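Local coordinates for protein beta chain (Acipenser persicus, PDB 6IYH) that probably carries oxygen as the haem-binding beta subunit of a four-chain haemoglobin built on the globin fold, at residues A134-I137 with S138-K142; D68-G71 with N72-H76; T11-W14 with A15-V19; L95-D98 with P99-Q103. All blocks are in the same frame, centred on the assembly; numbering follows the deposited sequence.

Contact 1: A134-I137 with S138-K142. With HEM (protoporphyrin IX containing Fe), chain D.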
loop_
_atom_site.group_PDB
_atom_site.type_symbol
_atom_site.label_atom_id
_atom_site.label_comp_id
_atom_site.label_asym_id
_atom_site.label_seq_id
_atom_site.Cartn_x
_atom_site.Cartn_y
_atom_site.Cartn_z
ATOM N N ALA B 134 -7.281 10.119 -7.998
ATOM C CA ALA B 134 -5.939 9.625 -8.278
ATOM C C ALA B 134 -5.005 10.733 -8.721
ATOM O O ALA B 134 -3.867 10.799 -8.306
ATOM C CB ALA B 134 -6.033 8.478 -9.253
ATOM N N VAL B 135 -5.498 11.670 -9.516
ATOM C CA VAL B 135 -4.662 12.745 -9.971
ATOM C C VAL B 135 -4.348 13.694 -8.813
ATOM O O VAL B 135 -3.247 14.135 -8.692
ATOM C CB VAL B 135 -5.351 13.494 -11.128
ATOM C CG1 VAL B 135 -4.664 14.810 -11.396
ATOM C CG2 VAL B 135 -5.374 12.606 -12.372
ATOM N N ILE B 136 -5.341 13.911 -7.930
ATOM C CA ILE B 136 -5.110 14.733 -6.724
ATOM C C ILE B 136 -4.075 14.056 -5.797
ATOM O O ILE B 136 -3.165 14.709 -5.260
ATOM C CB ILE B 136 -6.430 15.039 -5.976
ATOM C CG1 ILE B 136 -7.279 16.036 -6.793
ATOM C CG2 ILE B 136 -6.153 15.577 -4.589
ATOM C CD1 ILE B 136 -8.757 16.092 -6.413
ATOM N N ILE B 137 -4.250 12.753 -5.588
ATOM C CA ILE B 137 -3.325 12.027 -4.727
ATOM C C ILE B 137 -1.880 12.085 -5.242
ATOM O O ILE B 137 -0.921 12.298 -4.486
ATOM C CB ILE B 137 -3.783 10.589 -4.587
ATOM C CG1 ILE B 137 -5.040 10.541 -3.732
ATOM C CG2 ILE B 137 -2.698 9.715 -3.969
ATOM C CD1 ILE B 137 -5.847 9.303 -3.933
ATOM N N SER B 138 -1.753 11.853 -6.512
ATOM C CA SER B 138 -0.455 11.891 -7.142
ATOM C C SER B 138 0.147 13.317 -6.964
ATOM O O SER B 138 1.346 13.469 -6.628
ATOM C CB SER B 138 -0.584 11.446 -8.593
ATOM O OG SER B 138 0.657 11.701 -9.218
ATOM N N ALA B 139 -0.645 14.361 -7.220
ATOM C CA ALA B 139 -0.158 15.742 -7.024
ATOM C C ALA B 139 0.285 16.037 -5.581
ATOM O O ALA B 139 1.306 16.749 -5.346
ATOM C CB ALA B 139 -1.194 16.728 -7.459
ATOM N N LEU B 140 -0.476 15.515 -4.588
ATOM C CA LEU B 140 -0.122 15.718 -3.204
ATOM C C LEU B 140 1.099 14.930 -2.771
ATOM O O LEU B 140 1.799 15.404 -1.905
ATOM C CB LEU B 140 -1.302 15.360 -2.270
ATOM C CG LEU B 140 -2.387 16.411 -2.353
ATOM C CD1 LEU B 140 -3.617 15.931 -1.615
ATOM C CD2 LEU B 140 -1.898 17.714 -1.716
ATOM N N SER B 141 1.306 13.763 -3.368
ATOM C CA SER B 141 2.481 12.876 -3.094
ATOM C C SER B 141 3.785 13.361 -3.797
ATOM O O SER B 141 4.898 12.966 -3.464
ATOM C CB SER B 141 2.127 11.467 -3.516
ATOM O OG SER B 141 0.936 11.044 -2.851
ATOM N N LYS B 142 3.684 14.293 -4.739
ATOM C CA LYS B 142 4.805 14.532 -5.669
ATOM C C LYS B 142 6.016 15.170 -4.999
ATOM O O LYS B 142 7.175 14.749 -5.216
ATOM C CB LYS B 142 4.360 15.409 -6.855
ATOM C CG LYS B 142 5.457 15.505 -7.883
ATOM C CD LYS B 142 5.012 16.239 -9.109
ATOM C CE LYS B 142 5.972 15.924 -10.243
ATOM N NZ LYS B 142 5.918 17.008 -11.259
HETATM C CHA HEM D . -4.112 21.372 5.824
HETATM C CHB HEM D . -5.781 20.044 1.523
HETATM C CHC HEM D . -5.261 15.400 2.850
HETATM C CHD HEM D . -3.443 16.786 7.097
HETATM C C1A HEM D . -4.577 21.365 4.529
HETATM C C2A HEM D . -4.967 22.559 3.848
HETATM C C3A HEM D . -5.450 22.198 2.672
HETATM C C4A HEM D . -5.405 20.779 2.597
HETATM C CMA HEM D . -5.985 23.129 1.583
HETATM C CAA HEM D . -4.843 23.992 4.332
HETATM C CBA HEM D . -3.532 24.577 3.811
HETATM C CGA HEM D . -3.296 26.029 4.201
HETATM O O1A HEM D . -3.111 26.372 5.387
HETATM O O2A HEM D . -3.261 26.915 3.328
HETATM C C1B HEM D . -5.800 18.633 1.504
HETATM C C2B HEM D . -6.233 17.842 0.385
HETATM C C3B HEM D . -6.154 16.546 0.805
HETATM C C4B HEM D . -5.536 16.557 2.124
HETATM C CMB HEM D . -6.831 18.280 -0.963
HETATM C CAB HEM D . -6.481 15.268 0.137
HETATM C CBB HEM D . -7.260 15.181 -0.956
HETATM C C1C HEM D . -4.786 15.320 4.138
HETATM C C2C HEM D . -4.514 14.133 4.919
HETATM C C3C HEM D . -3.980 14.544 6.131
HETATM C C4C HEM D . -3.846 16.001 6.065
HETATM C CMC HEM D . -4.970 12.794 4.458
HETATM C CAC HEM D . -3.613 13.771 7.345
HETATM C CBC HEM D . -3.937 12.474 7.449
HETATM C C1D HEM D . -3.561 18.187 7.084
HETATM C C2D HEM D . -3.227 18.974 8.258
HETATM C C3D HEM D . -3.355 20.264 7.918
HETATM C C4D HEM D . -3.828 20.200 6.534
HETATM C CMD HEM D . -2.698 18.436 9.590
HETATM C CAD HEM D . -3.163 21.498 8.788
HETATM C CBD HEM D . -4.463 21.570 9.641
HETATM C CGD HEM D . -4.590 22.734 10.612
HETATM O O1D HEM D . -5.101 23.813 10.264
HETATM O O2D HEM D . -4.260 22.570 11.784
HETATM N NA HEM D . -4.853 20.312 3.764
HETATM N NB HEM D . -5.316 17.835 2.483
HETATM N NC HEM D . -4.320 16.406 4.864
HETATM N ND HEM D . -3.911 18.918 5.997
HETATM FE FE HEM D . -4.554 18.400 4.290
HETATM O O HOH W 1 -6.458 18.190 5.106
#

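Contact 2: D68-G71 with N72-H76. With HEM (protoporphyrin IX containing Fe), chain D.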
loop_
_atom_site.group_PDB
_atom_site.type_symbol
_atom_site.label_atom_id
_atom_site.label_comp_id
_atom_site.label_asym_id
_atom_site.label_seq_id
_atom_site.Cartn_x
_atom_site.Cartn_y
_atom_site.Cartn_z
ATOM N N ASP B 68 -12.882 22.625 -0.826
ATOM C CA ASP B 68 -12.509 23.824 -1.644
ATOM C C ASP B 68 -11.264 23.654 -2.444
ATOM O O ASP B 68 -11.245 24.026 -3.612
ATOM C CB ASP B 68 -12.449 25.077 -0.776
ATOM C CG ASP B 68 -13.817 25.519 -0.342
ATOM O OD1 ASP B 68 -14.781 24.949 -0.853
ATOM O OD2 ASP B 68 -13.921 26.445 0.511
ATOM N N SER B 69 -10.259 22.955 -1.883
ATOM C CA SER B 69 -9.029 22.600 -2.571
ATOM C C SER B 69 -9.253 21.588 -3.644
ATOM O O SER B 69 -8.646 21.649 -4.675
ATOM C CB SER B 69 -8.038 22.079 -1.521
ATOM O OG SER B 69 -6.805 21.815 -2.072
ATOM N N VAL B 70 -10.169 20.652 -3.428
ATOM C CA VAL B 70 -10.571 19.760 -4.516
ATOM C C VAL B 70 -11.155 20.619 -5.641
ATOM O O VAL B 70 -10.834 20.455 -6.803
ATOM C CB VAL B 70 -11.604 18.736 -4.008
ATOM C CG1 VAL B 70 -12.177 17.967 -5.202
ATOM C CG2 VAL B 70 -11.008 17.712 -3.013
ATOM N N GLY B 71 -11.983 21.588 -5.286
ATOM C CA GLY B 71 -12.458 22.544 -6.299
ATOM C C GLY B 71 -11.340 23.228 -7.053
ATOM O O GLY B 71 -11.366 23.314 -8.301
ATOM N N ASN B 72 -10.300 23.654 -6.348
ATOM C CA ASN B 72 -9.071 24.211 -7.030
ATOM C C ASN B 72 -8.433 23.202 -7.965
ATOM O O ASN B 72 -8.030 23.510 -9.120
ATOM C CB ASN B 72 -8.002 24.711 -6.037
ATOM C CG ASN B 72 -8.454 25.881 -5.202
ATOM O OD1 ASN B 72 -9.231 26.710 -5.655
ATOM N ND2 ASN B 72 -7.984 25.948 -3.959
ATOM N N ALA B 73 -8.334 21.929 -7.523
ATOM C CA ALA B 73 -7.785 20.916 -8.423
ATOM C C ALA B 73 -8.608 20.759 -9.686
ATOM O O ALA B 73 -8.085 20.570 -10.775
ATOM C CB ALA B 73 -7.634 19.563 -7.714
ATOM N N ILE B 74 -9.929 20.787 -9.551
ATOM C CA ILE B 74 -10.806 20.679 -10.675
ATOM C C ILE B 74 -10.608 21.859 -11.662
ATOM O O ILE B 74 -10.558 21.657 -12.876
ATOM C CB ILE B 74 -12.278 20.549 -10.211
ATOM C CG1 ILE B 74 -12.556 19.204 -9.570
ATOM C CG2 ILE B 74 -13.243 20.766 -11.358
ATOM C CD1 ILE B 74 -13.814 19.197 -8.716
ATOM N N ALA B 75 -10.451 23.066 -11.131
ATOM C CA ALA B 75 -10.218 24.247 -11.972
ATOM C C ALA B 75 -8.858 24.148 -12.670
ATOM O O ALA B 75 -8.654 24.699 -13.737
ATOM C CB ALA B 75 -10.313 25.497 -11.111
ATOM N N HIS B 76 -7.904 23.448 -12.046
ATOM C CA HIS B 76 -6.618 23.152 -12.658
ATOM C C HIS B 76 -6.452 21.719 -13.115
ATOM O O HIS B 76 -5.340 21.172 -13.101
ATOM C CB HIS B 76 -5.507 23.533 -11.684
ATOM C CG HIS B 76 -5.412 24.999 -11.402
ATOM N ND1 HIS B 76 -6.121 25.615 -10.386
ATOM C CD2 HIS B 76 -4.679 25.971 -11.992
ATOM C CE1 HIS B 76 -5.814 26.903 -10.357
ATOM N NE2 HIS B 76 -4.933 27.141 -11.317
HETATM C CHA HEM D . -4.112 21.372 5.824
HETATM C CHB HEM D . -5.781 20.044 1.523
HETATM C CHC HEM D . -5.261 15.400 2.850
HETATM C CHD HEM D . -3.443 16.786 7.097
HETATM C C1A HEM D . -4.577 21.365 4.529
HETATM C C2A HEM D . -4.967 22.559 3.848
HETATM C C3A HEM D . -5.450 22.198 2.672
HETATM C C4A HEM D . -5.405 20.779 2.597
HETATM C CMA HEM D . -5.985 23.129 1.583
HETATM C CAA HEM D . -4.843 23.992 4.332
HETATM C CBA HEM D . -3.532 24.577 3.811
HETATM C CGA HEM D . -3.296 26.029 4.201
HETATM O O1A HEM D . -3.111 26.372 5.387
HETATM O O2A HEM D . -3.261 26.915 3.328
HETATM C C1B HEM D . -5.800 18.633 1.504
HETATM C C2B HEM D . -6.233 17.842 0.385
HETATM C C3B HEM D . -6.154 16.546 0.805
HETATM C C4B HEM D . -5.536 16.557 2.124
HETATM C CMB HEM D . -6.831 18.280 -0.963
HETATM C CAB HEM D . -6.481 15.268 0.137
HETATM C CBB HEM D . -7.260 15.181 -0.956
HETATM C C1C HEM D . -4.786 15.320 4.138
HETATM C C2C HEM D . -4.514 14.133 4.919
HETATM C C3C HEM D . -3.980 14.544 6.131
HETATM C C4C HEM D . -3.846 16.001 6.065
HETATM C CMC HEM D . -4.970 12.794 4.458
HETATM C CAC HEM D . -3.613 13.771 7.345
HETATM C CBC HEM D . -3.937 12.474 7.449
HETATM C C1D HEM D . -3.561 18.187 7.084
HETATM C C2D HEM D . -3.227 18.974 8.258
HETATM C C3D HEM D . -3.355 20.264 7.918
HETATM C C4D HEM D . -3.828 20.200 6.534
HETATM C CMD HEM D . -2.698 18.436 9.590
HETATM C CAD HEM D . -3.163 21.498 8.788
HETATM C CBD HEM D . -4.463 21.570 9.641
HETATM C CGD HEM D . -4.590 22.734 10.612
HETATM O O1D HEM D . -5.101 23.813 10.264
HETATM O O2D HEM D . -4.260 22.570 11.784
HETATM N NA HEM D . -4.853 20.312 3.764
HETATM N NB HEM D . -5.316 17.835 2.483
HETATM N NC HEM D . -4.320 16.406 4.864
HETATM N ND HEM D . -3.911 18.918 5.997
HETATM FE FE HEM D . -4.554 18.400 4.290
HETATM O O HOH W 2 -12.206 26.219 -4.715
HETATM O O HOH W 3 -5.832 24.343 -2.870
HETATM O O HOH W 1 -6.458 18.190 5.106
#

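Contact 3: T11-W14 with A15-V19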
loop_
_atom_site.group_PDB
_atom_site.type_symbol
_atom_site.label_atom_id
_atom_site.label_comp_id
_atom_site.label_asym_id
_atom_site.label_seq_id
_atom_site.Cartn_x
_atom_site.Cartn_y
_atom_site.Cartn_z
ATOM N N THR B 11 -17.491 18.054 -13.721
ATOM C CA THR B 11 -17.995 19.421 -13.516
ATOM C C THR B 11 -19.526 19.417 -13.238
ATOM O O THR B 11 -19.981 20.220 -12.384
ATOM C CB THR B 11 -17.592 20.345 -14.653
ATOM O OG1 THR B 11 -18.145 19.798 -15.831
ATOM C CG2 THR B 11 -16.095 20.444 -14.759
ATOM N N THR B 12 -20.307 18.475 -13.789
ATOM C CA THR B 12 -21.750 18.434 -13.467
ATOM C C THR B 12 -22.004 17.987 -12.046
ATOM O O THR B 12 -22.868 18.531 -11.374
ATOM C CB THR B 12 -22.671 17.614 -14.403
ATOM O OG1 THR B 12 -22.432 16.229 -14.247
ATOM C CG2 THR B 12 -22.389 17.935 -15.849
ATOM N N LEU B 13 -21.278 16.976 -11.594
ATOM C CA LEU B 13 -21.475 16.544 -10.220
ATOM C C LEU B 13 -20.981 17.621 -9.277
ATOM O O LEU B 13 -21.632 17.875 -8.262
ATOM C CB LEU B 13 -20.723 15.203 -9.980
ATOM C CG LEU B 13 -21.088 14.564 -8.640
ATOM C CD1 LEU B 13 -20.919 13.037 -8.611
ATOM C CD2 LEU B 13 -20.089 15.014 -7.582
ATOM N N TRP B 14 -19.869 18.280 -9.590
ATOM C CA TRP B 14 -19.270 19.302 -8.734
ATOM C C TRP B 14 -20.222 20.448 -8.535
ATOM O O TRP B 14 -20.326 21.013 -7.439
ATOM C CB TRP B 14 -17.970 19.834 -9.254
ATOM C CG TRP B 14 -17.294 20.721 -8.332
ATOM C CD1 TRP B 14 -17.059 22.039 -8.445
ATOM C CD2 TRP B 14 -16.748 20.331 -7.034
ATOM N NE1 TRP B 14 -16.448 22.504 -7.323
ATOM C CE2 TRP B 14 -16.207 21.481 -6.460
ATOM C CE3 TRP B 14 -16.714 19.123 -6.319
ATOM C CZ2 TRP B 14 -15.604 21.484 -5.173
ATOM C CZ3 TRP B 14 -16.043 19.113 -5.073
ATOM C CH2 TRP B 14 -15.529 20.268 -4.534
ATOM N N ALA B 15 -20.977 20.759 -9.589
ATOM C CA ALA B 15 -21.921 21.881 -9.480
ATOM C C ALA B 15 -23.017 21.644 -8.449
ATOM O O ALA B 15 -23.696 22.613 -8.034
ATOM C CB ALA B 15 -22.533 22.157 -10.844
ATOM N N LYS B 16 -23.216 20.402 -7.988
ATOM C CA LYS B 16 -24.210 20.084 -7.002
ATOM C C LYS B 16 -23.563 19.693 -5.649
ATOM O O LYS B 16 -24.287 19.270 -4.782
ATOM C CB LYS B 16 -25.058 18.913 -7.431
ATOM C CG LYS B 16 -25.817 19.154 -8.716
ATOM C CD LYS B 16 -26.729 17.980 -9.034
ATOM C CE LYS B 16 -27.846 18.569 -9.889
ATOM N NZ LYS B 16 -28.624 17.523 -10.593
ATOM N N VAL B 17 -22.249 19.811 -5.523
ATOM C CA VAL B 17 -21.601 19.404 -4.213
ATOM C C VAL B 17 -21.684 20.575 -3.203
ATOM O O VAL B 17 -21.177 21.652 -3.452
ATOM C CB VAL B 17 -20.125 19.001 -4.437
ATOM C CG1 VAL B 17 -19.336 19.006 -3.124
ATOM C CG2 VAL B 17 -20.072 17.631 -5.134
ATOM N N ASN B 18 -22.239 20.283 -2.062
ATOM C CA ASN B 18 -22.189 21.138 -0.910
ATOM C C ASN B 18 -20.841 20.860 -0.237
ATOM O O ASN B 18 -20.674 19.832 0.416
ATOM C CB ASN B 18 -23.357 20.813 0.032
ATOM C CG ASN B 18 -23.343 21.645 1.308
ATOM O OD1 ASN B 18 -22.312 22.110 1.728
ATOM N ND2 ASN B 18 -24.474 21.784 1.936
ATOM N N VAL B 19 -19.916 21.796 -0.372
ATOM C CA VAL B 19 -18.529 21.498 0.084
ATOM C C VAL B 19 -18.454 21.423 1.597
ATOM O O VAL B 19 -17.604 20.711 2.152
ATOM C CB VAL B 19 -17.498 22.518 -0.458
ATOM C CG1 VAL B 19 -17.369 22.453 -1.958
ATOM C CG2 VAL B 19 -17.862 23.963 -0.091
#

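Contact 4: L95-D98 with P99-Q103. With HEM (protoporphyrin IX containing Fe), chain D.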
loop_
_atom_site.group_PDB
_atom_site.type_symbol
_atom_site.label_atom_id
_atom_site.label_comp_id
_atom_site.label_asym_id
_atom_site.label_seq_id
_atom_site.Cartn_x
_atom_site.Cartn_y
_atom_site.Cartn_z
ATOM N N LEU B 95 4.095 18.870 7.678
ATOM C CA LEU B 95 3.122 18.044 8.425
ATOM C C LEU B 95 3.565 16.588 8.546
ATOM O O LEU B 95 3.059 15.868 9.414
ATOM C CB LEU B 95 1.761 18.095 7.764
ATOM C CG LEU B 95 1.155 19.506 7.605
ATOM C CD1 LEU B 95 -0.229 19.300 6.996
ATOM C CD2 LEU B 95 0.991 20.268 8.903
ATOM N N HIS B 96 4.463 16.181 7.669
ATOM C CA HIS B 96 4.998 14.837 7.641
ATOM C C HIS B 96 3.889 13.792 7.432
ATOM O O HIS B 96 3.946 12.696 8.011
ATOM C CB HIS B 96 5.780 14.501 8.905
ATOM C CG HIS B 96 6.676 15.621 9.373
ATOM N ND1 HIS B 96 7.874 15.922 8.771
ATOM C CD2 HIS B 96 6.513 16.513 10.369
ATOM C CE1 HIS B 96 8.409 16.983 9.362
ATOM N NE2 HIS B 96 7.600 17.367 10.327
ATOM N N VAL B 97 2.944 14.105 6.545
ATOM C CA VAL B 97 1.788 13.133 6.418
ATOM C C VAL B 97 2.224 11.981 5.514
ATOM O O VAL B 97 2.711 12.184 4.384
ATOM C CB VAL B 97 0.598 13.818 5.774
ATOM C CG1 VAL B 97 -0.514 12.807 5.426
ATOM C CG2 VAL B 97 0.047 14.963 6.603
ATOM N N ASP B 98 2.149 10.717 6.013
ATOM C CA ASP B 98 2.431 9.603 5.133
ATOM C C ASP B 98 1.436 9.567 3.975
ATOM O O ASP B 98 0.221 9.655 4.222
ATOM C CB ASP B 98 2.379 8.267 5.832
ATOM C CG ASP B 98 2.794 7.130 4.931
ATOM O OD1 ASP B 98 2.038 6.711 3.999
ATOM O OD2 ASP B 98 3.881 6.622 5.127
ATOM N N PRO B 99 1.942 9.495 2.746
ATOM C CA PRO B 99 1.052 9.643 1.576
ATOM C C PRO B 99 -0.024 8.572 1.429
ATOM O O PRO B 99 -0.992 8.795 0.697
ATOM C CB PRO B 99 1.995 9.563 0.388
ATOM C CG PRO B 99 3.361 9.720 0.941
ATOM C CD PRO B 99 3.388 9.433 2.377
ATOM N N ASP B 100 0.101 7.420 2.122
ATOM C CA ASP B 100 -1.010 6.466 2.091
ATOM C C ASP B 100 -2.288 7.045 2.609
ATOM O O ASP B 100 -3.346 6.679 2.173
ATOM C CB ASP B 100 -0.685 5.235 2.954
ATOM C CG ASP B 100 0.299 4.305 2.293
ATOM O OD1 ASP B 100 0.741 4.554 1.166
ATOM O OD2 ASP B 100 0.575 3.282 2.891
ATOM N N ASN B 101 -2.201 8.033 3.491
ATOM C CA ASN B 101 -3.383 8.670 3.983
ATOM C C ASN B 101 -4.136 9.510 2.927
ATOM O O ASN B 101 -5.361 9.646 3.080
ATOM C CB ASN B 101 -3.053 9.514 5.152
ATOM C CG ASN B 101 -2.484 8.697 6.285
ATOM O OD1 ASN B 101 -3.173 7.831 6.784
ATOM N ND2 ASN B 101 -1.274 9.005 6.702
ATOM N N PHE B 102 -3.473 10.035 1.895
ATOM C CA PHE B 102 -4.208 10.685 0.797
ATOM C C PHE B 102 -5.161 9.691 0.108
ATOM O O PHE B 102 -6.271 10.076 -0.299
ATOM C CB PHE B 102 -3.232 11.284 -0.235
ATOM C CG PHE B 102 -2.265 12.296 0.363
ATOM C CD1 PHE B 102 -2.703 13.296 1.264
ATOM C CD2 PHE B 102 -0.958 12.280 0.000
ATOM C CE1 PHE B 102 -1.786 14.217 1.803
ATOM C CE2 PHE B 102 -0.048 13.211 0.542
ATOM C CZ PHE B 102 -0.453 14.144 1.422
ATOM N N GLN B 103 -4.749 8.414 -0.010
ATOM C CA GLN B 103 -5.566 7.370 -0.597
ATOM C C GLN B 103 -6.721 7.059 0.277
ATOM O O GLN B 103 -7.854 6.873 -0.220
ATOM C CB GLN B 103 -4.798 6.116 -0.902
ATOM C CG GLN B 103 -3.655 6.458 -1.845
ATOM C CD GLN B 103 -2.956 5.292 -2.519
ATOM O OE1 GLN B 103 -1.802 5.437 -3.027
ATOM N NE2 GLN B 103 -3.655 4.160 -2.630
HETATM C CHA HEM D . -4.112 21.372 5.824
HETATM C CHB HEM D . -5.781 20.044 1.523
HETATM C CHC HEM D . -5.261 15.400 2.850
HETATM C CHD HEM D . -3.443 16.786 7.097
HETATM C C1A HEM D . -4.577 21.365 4.529
HETATM C C2A HEM D . -4.967 22.559 3.848
HETATM C C3A HEM D . -5.450 22.198 2.672
HETATM C C4A HEM D . -5.405 20.779 2.597
HETATM C CMA HEM D . -5.985 23.129 1.583
HETATM C CAA HEM D . -4.843 23.992 4.332
HETATM C CBA HEM D . -3.532 24.577 3.811
HETATM C CGA HEM D . -3.296 26.029 4.201
HETATM O O1A HEM D . -3.111 26.372 5.387
HETATM O O2A HEM D . -3.261 26.915 3.328
HETATM C C1B HEM D . -5.800 18.633 1.504
HETATM C C2B HEM D . -6.233 17.842 0.385
HETATM C C3B HEM D . -6.154 16.546 0.805
HETATM C C4B HEM D . -5.536 16.557 2.124
HETATM C CMB HEM D . -6.831 18.280 -0.963
HETATM C CAB HEM D . -6.481 15.268 0.137
HETATM C CBB HEM D . -7.260 15.181 -0.956
HETATM C C1C HEM D . -4.786 15.320 4.138
HETATM C C2C HEM D . -4.514 14.133 4.919
HETATM C C3C HEM D . -3.980 14.544 6.131
HETATM C C4C HEM D . -3.846 16.001 6.065
HETATM C CMC HEM D . -4.970 12.794 4.458
HETATM C CAC HEM D . -3.613 13.771 7.345
HETATM C CBC HEM D . -3.937 12.474 7.449
HETATM C C1D HEM D . -3.561 18.187 7.084
HETATM C C2D HEM D . -3.227 18.974 8.258
HETATM C C3D HEM D . -3.355 20.264 7.918
HETATM C C4D HEM D . -3.828 20.200 6.534
HETATM C CMD HEM D . -2.698 18.436 9.590
HETATM C CAD HEM D . -3.163 21.498 8.788
HETATM C CBD HEM D . -4.463 21.570 9.641
HETATM C CGD HEM D . -4.590 22.734 10.612
HETATM O O1D HEM D . -5.101 23.813 10.264
HETATM O O2D HEM D . -4.260 22.570 11.784
HETATM N NA HEM D . -4.853 20.312 3.764
HETATM N NB HEM D . -5.316 17.835 2.483
HETATM N NC HEM D . -4.320 16.406 4.864
HETATM N ND HEM D . -3.911 18.918 5.997
HETATM FE FE HEM D . -4.554 18.400 4.290
HETATM O O HOH W 4 3.325 5.152 2.003
HETATM O O HOH W 1 -6.458 18.190 5.106
#

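Contact 1: A134-I137 with S138-K142
Ile136 and Leu140, one helical turn apart, lie side by side and point the same way, with Ile136 CG2 at 3.9 Å from Leu140 CD1. The same two methyls meet the haem: Leu140 CD1 comes to 3.4 Å from the vinyl carbon CAB of the porphyrin, and Ile136 CG2 to 3.8 Å from its outer vinyl carbon CBB. The first torsion of Ile136 (chi1 -71°) sets CG2 anti to the backbone N, and this is the branch that meets the cofactor; Phe84 packs on both residues. This is the last part of helix 123-142, the long C-terminal helix of the globin fold, here supplying an apolar wall to the haem pocket. Its backbone bonds follow the usual i to i+4 pattern, Ser138 N to Ala134 O, Ala139 N to Val135 O and Leu140 N to Ile136 O. One polar side chain joins them. The hydroxyl of Ser141 folds back along the helix and gives a 2.8 Å bond from OG to Ile137 O, standing 37° above the carbonyl plane, while Ser141 N reaches the same oxygen from the opposite face at 2.9 Å. Two donors of a single residue thus grip that carbonyl. The neighbouring carbonyl, Leu140 O, is hydrogen-bonded to Ser88 OG.

Contact 2: D68-G71 with N72-H76
Val70 and Ile74 slant across one another on one flank of the helix, Val70 CG1 standing 4.1 Å from Ile74 CD1. The first torsion of Val70 (chi1 171°) carries CG1 forward along the helix to Ile74. On another flank the carboxamide of Asn72 leans back over the preceding turn and is held by water at both ends. One water donates to Asn72 OD1 at 3.2 Å and to Asp68 O; another accepts from Asn72 ND2 at 2.9 Å and is hydrogen-bonded to Ser69 OG. These bridges would tend to fix the rotation of the amide, which faces solvent. Ser69 also belongs to the haem pocket, its OG lying 3.7 Å from the haem methyl CMB. At the end of the helix the imidazole of His76 turns its edge back to the chain: ND1 gives a 3.1 Å bond to Asn72 O, an acceptor almost exactly in the ring plane, and His76 N reaches the same oxygen at 2.9 Å. The carbonyl of Asn72 therefore receives both the backbone and the ring N-H of His76 as the chain leaves helical geometry. Helix 57-75 corresponds to helix E of globins; Val70 and Ala73 pack on Ile136 of helix 123-142, while Ile74 sits against Trp129 of that helix and Ile10 and Trp14 of helix 4-14.

Contact 3: T11-W14 with A15-V19
Val17 wedges its branched end between the side chains of Leu13 and Trp14. One methyl, CG2, presses against Leu13 CD2 at 3.6 Å, while the other, CG1, approaches Trp14 CZ3 at 3.8 Å; between them Val17 CB stands over one face of the indole, displaced toward its rim. Further along the chain, Val19 crosses the indole at about a right angle, and its CG1 fits close to the far end of the six-membered ring, 3.8 Å from Trp14 CZ2. The indole reaches both valines because Trp14 CG lies anti to the backbone N (chi1 -173°), extending the ring forward past the end of helix 4-14. Cutting Trp14 back to an alanine is likely to leave Val17 and Val19 without the ring they both touch and to open a gap toward Leu67, Ile74 and Trp129, which also pack on it. The backbone gives these knobs their position. Ala15 N still bonds to Thr11 O as in a helix, but Lys16 N turns to Leu13 O, and a type I beta turn from Trp14 to Val17 is closed by Val17 N on Trp14 O at 3.0 Å. That donor stands 64° out of the carbonyl plane. Asn18 then opens helix 19-33 as its N-cap, bonding through OD1 to Ser21 N. In globin terms this is the corner between helices A and B. The hydrogen bonds across the corner run through the backbone, whereas the packing of Leu13, Trp14, Val17 and Val19 is apolar and rests on close fit.

Contact 4: L95-D98 with P99-Q103
The backbone bends through Asp98 and Pro99 into helix 100-117, and Asn101 N closes the first turn on Asp98 O at 3.0 Å. The carboxylate of Asp98 caps the new helix: OD1 accepts from Asp100 N at 2.8 Å on its anti side, in a fairly straight bond (161° at the hydrogen). The first torsion of Asp98 (chi1 -175°) carries the carboxylate away from its own backbone N and forward over the helix start. With an alanine for Asp98, Asp100 N would probably lose its cap and the first turn be less firmly held. Asn101 ND2 adds a weak bond to Asp98 O; its stronger partner is an acidic side chain of another protein chain. On the haem side, Val97 CG1 touches Phe102 CE1 at 4.1 Å and haem carbon CAC at 3.8 Å. Phe102 presents its ring edge to the porphyrin, CD1 lying 3.7 Å from the meso carbon CHC, which is close to the ring plane. Leu95 CD1 comes nearer still, 3.3 Å from haem C2D. Tyr40 OH holds Asp98 N and Tyr144 OH holds Val97 O. Such a bend is the FG corner of a globin, which in haemoglobins joins the haem pocket to the contact with a neighbouring subunit.

In the fold
Along the chain the order is contact 3, contact 2, contact 4, contact 1. In space the contacts touch in the order 3, 2, 1, 4. The centre of contact 2 lies about 11 Å from that of contact 3, where Trp14 presses CZ2 on Gly71 CA at 3.5 Å, and about 13 Å from that of contact 1, where Ile136 CG1 meets Ala73 CB at 3.7 Å. Contact 1 packs on contact 4, centres about 11 Å apart, through Leu140 and Ser141 against Phe102 and Pro99. Contacts 3 and 4 lie on opposite sides of the chain's centre, about 25 Å apart between centres. Contacts 1, 2 and 4 touch the haem, so helices 57-75, 100-117 and 123-142, with the loop before helix 100-117, each line part of its pocket, while contact 3 backs helix 57-75.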